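Local coordinates for protein galactan 1,3-beta-galactosidase (Phanerochaete chrysosporium, PDB 7BYS) that probably removes galactose from beta-1,3-galactan chains as a family 43 glycoside hydrolase, and carries a calcium-containing carbohydrate-binding module, at residues Trp272-Phe277 with Asp288-Asn293. Residues are numbered along the deposited sequence; the frame is centred on the assembly and turned at random. Where two conformers were deposited one is given.
Sequences WYPLDF and DVWSVN
The indole of W290 packs against P274 while hydrogen-bonding the backbone of W272. P274 CD sits 3.7 Å from the centroid of the five-membered ring, a CH-pi contact over the face; P274 CG, 3.8 Å from W290 CD2, extends the cover toward the six-membered ring. At the indole edge, W290 NE1 donates to W272 O over 2.9 Å with an N-H...O angle of 152°. The acceptor lies in the indole plane, although the donor stands above the carbonyl plane. W290 CG lies between its own backbone N and carbonyl carbon (chi1 58°), which aims the ring at the 272-274 backbone. With an alanine replacing W290, W272 O would probably lose this donor and a gap open beside P274. The looser side is water-mediated: Y273 OH and D288 OD1 lie 5.1 Å apart, bridged by one water, 2.6 and 2.8 Å from them respectively, in the Y273 ring plane. Within the fold, W290 joins two sheets: residues 272-276, in a propeller-type four-stranded antiparallel blade between 252-259 and 283-284, run at 66° to 290-293. I254, Y299 and I3 also touch W290, while D288 OD2 is hydrogen-bonded to the hydroxyls of Y358 and Y427 of the carbohydrate-binding module.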
ATOM      1  N   TRP A 272      -2.381   3.761   2.118  1.00  7.65           N
ATOM      2  CA  TRP A 272      -1.924   5.077   1.679  1.00  7.51           C
ATOM      3  C   TRP A 272      -1.924   6.020   2.871  1.00  6.37           C
ATOM      4  O   TRP A 272      -2.948   6.157   3.553  1.00  8.02           O
ATOM      5  CB  TRP A 272      -2.851   5.678   0.629  1.00  9.08           C
ATOM      6  CG  TRP A 272      -2.865   5.034  -0.721  1.00  8.41           C
ATOM      7  CD1 TRP A 272      -2.366   3.817  -1.086  1.00  7.97           C
ATOM      8  CD2 TRP A 272      -3.467   5.589  -1.883  1.00  9.16           C
ATOM      9  NE1 TRP A 272      -2.621   3.584  -2.422  1.00  8.55           N
ATOM     10  CE2 TRP A 272      -3.290   4.668  -2.932  1.00  8.24           C
ATOM     11  CE3 TRP A 272      -4.130   6.792  -2.142  1.00 10.10           C
ATOM     12  CZ2 TRP A 272      -3.754   4.917  -4.222  1.00  9.87           C
ATOM     13  CZ3 TRP A 272      -4.582   7.037  -3.420  1.00  9.09           C
ATOM     14  CH2 TRP A 272      -4.406   6.103  -4.439  1.00 10.45           C
ATOM     15  N   TYR A 273      -0.789   6.671   3.111  1.00  6.69           N
ATOM     16  CA  TYR A 273      -0.647   7.621   4.202  1.00  7.03           C
ATOM     17  C   TYR A 273       0.127   8.838   3.720  1.00  7.96           C
ATOM     18  O   TYR A 273       0.960   8.730   2.809  1.00  8.29           O
ATOM     19  CB  TYR A 273       0.145   7.008   5.360  1.00  8.61           C
ATOM     20  CG  TYR A 273      -0.559   5.923   6.128  1.00  8.33           C
ATOM     21  CD1 TYR A 273      -1.799   6.142   6.711  1.00  7.92           C
ATOM     22  CD2 TYR A 273       0.028   4.665   6.286  1.00  8.92           C
ATOM     23  CE1 TYR A 273      -2.438   5.139   7.444  1.00  8.75           C
ATOM     24  CE2 TYR A 273      -0.595   3.665   7.015  1.00  9.99           C
ATOM     25  CZ  TYR A 273      -1.832   3.897   7.578  1.00 10.40           C
ATOM     26  OH  TYR A 273      -2.439   2.877   8.292  1.00 11.21           O
ATOM     27  N   PRO A 274      -0.095   9.997   4.332  1.00  9.16           N
ATOM     28  CA  PRO A 274       0.797  11.130   4.073  1.00  7.57           C
ATOM     29  C   PRO A 274       2.226  10.765   4.449  1.00  8.60           C
ATOM     30  O   PRO A 274       2.475  10.074   5.437  1.00 10.14           O
ATOM     31  CB  PRO A 274       0.247  12.241   4.984  1.00  8.72           C
ATOM     32  CG  PRO A 274      -1.177  11.809   5.321  1.00 11.28           C
ATOM     33  CD  PRO A 274      -1.100  10.301   5.363  1.00  8.92           C
ATOM     34  N   LEU A 275       3.163  11.223   3.643  1.00  9.36           N
ATOM     35  CA  LEU A 275       4.584  11.093   3.931  1.00 10.46           C
ATOM     36  C   LEU A 275       5.040  12.517   4.202  1.00 12.09           C
ATOM     37  O   LEU A 275       5.172  13.322   3.274  1.00 13.97           O
ATOM     38  CB  LEU A 275       5.311  10.482   2.740  1.00 14.75           C
ATOM     39  CG  LEU A 275       6.687   9.853   2.946  1.00 16.32           C
ATOM     40  CD1 LEU A 275       6.664   8.760   4.020  1.00 12.48           C
ATOM     41  CD2 LEU A 275       7.184   9.271   1.619  1.00 15.23           C
ATOM     42  N   ASP A 276       5.230  12.839   5.474  1.00 11.78           N
ATOM     43  CA  ASP A 276       5.488  14.206   5.889  1.00 12.22           C
ATOM     44  C   ASP A 276       6.985  14.467   5.966  1.00 14.43           C
ATOM     45  O   ASP A 276       7.724  13.710   6.603  1.00 13.00           O
ATOM     46  CB  ASP A 276       4.820  14.485   7.234  0.65 15.29           C
ATOM     47  CG  ASP A 276       4.704  15.960   7.517  0.65 24.26           C
ATOM     48  OD1 ASP A 276       5.759  16.590   7.715  0.65 15.04           O
ATOM     49  OD2 ASP A 276       3.574  16.496   7.515  0.65 27.20           O
ATOM     50  N   PHE A 277       7.420  15.539   5.307  1.00 13.44           N
ATOM     51  CA  PHE A 277       8.825  15.919   5.230  1.00 15.22           C
ATOM     52  C   PHE A 277       9.178  17.086   6.143  1.00 23.50           C
ATOM     53  O   PHE A 277      10.318  17.564   6.092  1.00 26.20           O
ATOM     54  CB  PHE A 277       9.178  16.335   3.797  1.00 16.00           C
ATOM     55  CG  PHE A 277       9.394  15.183   2.849  1.00 14.06           C
ATOM     56  CD1 PHE A 277       8.320  14.459   2.356  1.00 14.60           C
ATOM     57  CD2 PHE A 277      10.678  14.847   2.427  1.00 12.59           C
ATOM     58  CE1 PHE A 277       8.515  13.411   1.471  1.00 13.63           C
ATOM     59  CE2 PHE A 277      10.878  13.798   1.543  1.00 12.09           C
ATOM     60  CZ  PHE A 277       9.795  13.085   1.061  1.00 17.85           C
ATOM     61  N   ASP A 288      -5.687   7.035  10.259  1.00 10.07           N
ATOM     62  CA  ASP A 288      -6.672   6.027   9.881  1.00  9.97           C
ATOM     63  C   ASP A 288      -7.629   6.557   8.825  1.00  8.04           C
ATOM     64  O   ASP A 288      -8.081   5.801   7.958  1.00  9.00           O
ATOM     65  CB  ASP A 288      -7.504   5.601  11.098  1.00 10.24           C
ATOM     66  CG  ASP A 288      -6.668   5.003  12.226  1.00 11.77           C
ATOM     67  OD1 ASP A 288      -5.814   4.135  11.959  1.00 12.33           O
ATOM     68  OD2 ASP A 288      -6.891   5.386  13.394  1.00 11.91           O
ATOM     69  N   VAL A 289      -7.932   7.855   8.881  1.00 10.25           N
ATOM     70  CA  VAL A 289      -8.846   8.522   7.964  1.00 10.77           C
ATOM     71  C   VAL A 289      -8.231   9.876   7.640  1.00 11.23           C
ATOM     72  O   VAL A 289      -7.981  10.679   8.542  1.00 10.73           O
ATOM     73  CB  VAL A 289     -10.232   8.717   8.607  1.00 11.24           C
ATOM     74  CG1 VAL A 289     -11.178   9.409   7.644  1.00 13.36           C
ATOM     75  CG2 VAL A 289     -10.824   7.380   9.057  1.00 11.35           C
ATOM     76  N   TRP A 290      -7.966  10.134   6.366  1.00  9.83           N
ATOM     77  CA  TRP A 290      -7.436  11.434   5.987  1.00 10.96           C
ATOM     78  C   TRP A 290      -7.989  11.835   4.634  1.00 10.99           C
ATOM     79  O   TRP A 290      -8.489  11.009   3.871  1.00 12.01           O
ATOM     80  CB  TRP A 290      -5.895  11.490   6.010  1.00  8.11           C
ATOM     81  CG  TRP A 290      -5.197  10.508   5.122  1.00  9.21           C
ATOM     82  CD1 TRP A 290      -5.031   9.172   5.350  1.00  9.83           C
ATOM     83  CD2 TRP A 290      -4.507  10.799   3.900  1.00  8.71           C
ATOM     84  NE1 TRP A 290      -4.303   8.607   4.328  1.00  8.99           N
ATOM     85  CE2 TRP A 290      -3.965   9.585   3.425  1.00  9.61           C
ATOM     86  CE3 TRP A 290      -4.316  11.959   3.149  1.00  9.47           C
ATOM     87  CZ2 TRP A 290      -3.239   9.506   2.236  1.00 11.14           C
ATOM     88  CZ3 TRP A 290      -3.596  11.879   1.962  1.00 11.53           C
ATOM     89  CH2 TRP A 290      -3.059  10.669   1.523  1.00  9.74           C
ATOM     90  N   SER A 291      -7.903  13.131   4.345  1.00 12.43           N
ATOM     91  CA  SER A 291      -8.381  13.686   3.088  1.00 12.77           C
ATOM     92  C   SER A 291      -7.214  14.319   2.350  1.00 11.70           C
ATOM     93  O   SER A 291      -6.247  14.779   2.963  1.00 10.60           O
ATOM     94  CB  SER A 291      -9.456  14.745   3.334  0.41 16.08           C
ATOM     95  OG  SER A 291     -10.607  14.153   3.902  0.41 16.19           O
ATOM     96  N   VAL A 292      -7.311  14.348   1.027  1.00 12.45           N
ATOM     97  CA  VAL A 292      -6.244  14.859   0.182  1.00 13.80           C
ATOM     98  C   VAL A 292      -6.821  15.924  -0.738  1.00 12.90           C
ATOM     99  O   VAL A 292      -7.961  15.809  -1.201  1.00 13.75           O
ATOM    100  CB  VAL A 292      -5.550  13.726  -0.616  1.00 11.66           C
ATOM    101  CG1 VAL A 292      -6.489  13.112  -1.657  1.00 11.79           C
ATOM    102  CG2 VAL A 292      -4.280  14.240  -1.267  1.00 14.36           C
ATOM    103  N   ASN A 293      -6.041  16.967  -0.984  1.00 13.88           N
ATOM    104  CA  ASN A 293      -6.373  17.995  -1.969  1.00 14.62           C
ATOM    105  C   ASN A 293      -5.182  18.007  -2.913  1.00 12.21           C
ATOM    106  O   ASN A 293      -4.184  18.687  -2.661  1.00 14.17           O
ATOM    107  CB  ASN A 293      -6.597  19.370  -1.346  1.00 15.57           C
ATOM    108  CG  ASN A 293      -7.039  20.418  -2.378  1.00 19.41           C
ATOM    109  OD1 ASN A 293      -6.801  20.271  -3.584  1.00 15.64           O
ATOM    110  ND2 ASN A 293      -7.670  21.488  -1.900  1.00 20.49           N
TER
HETATM  111  O   HOH W   1      -4.750   3.220   9.530  1.00 11.72           O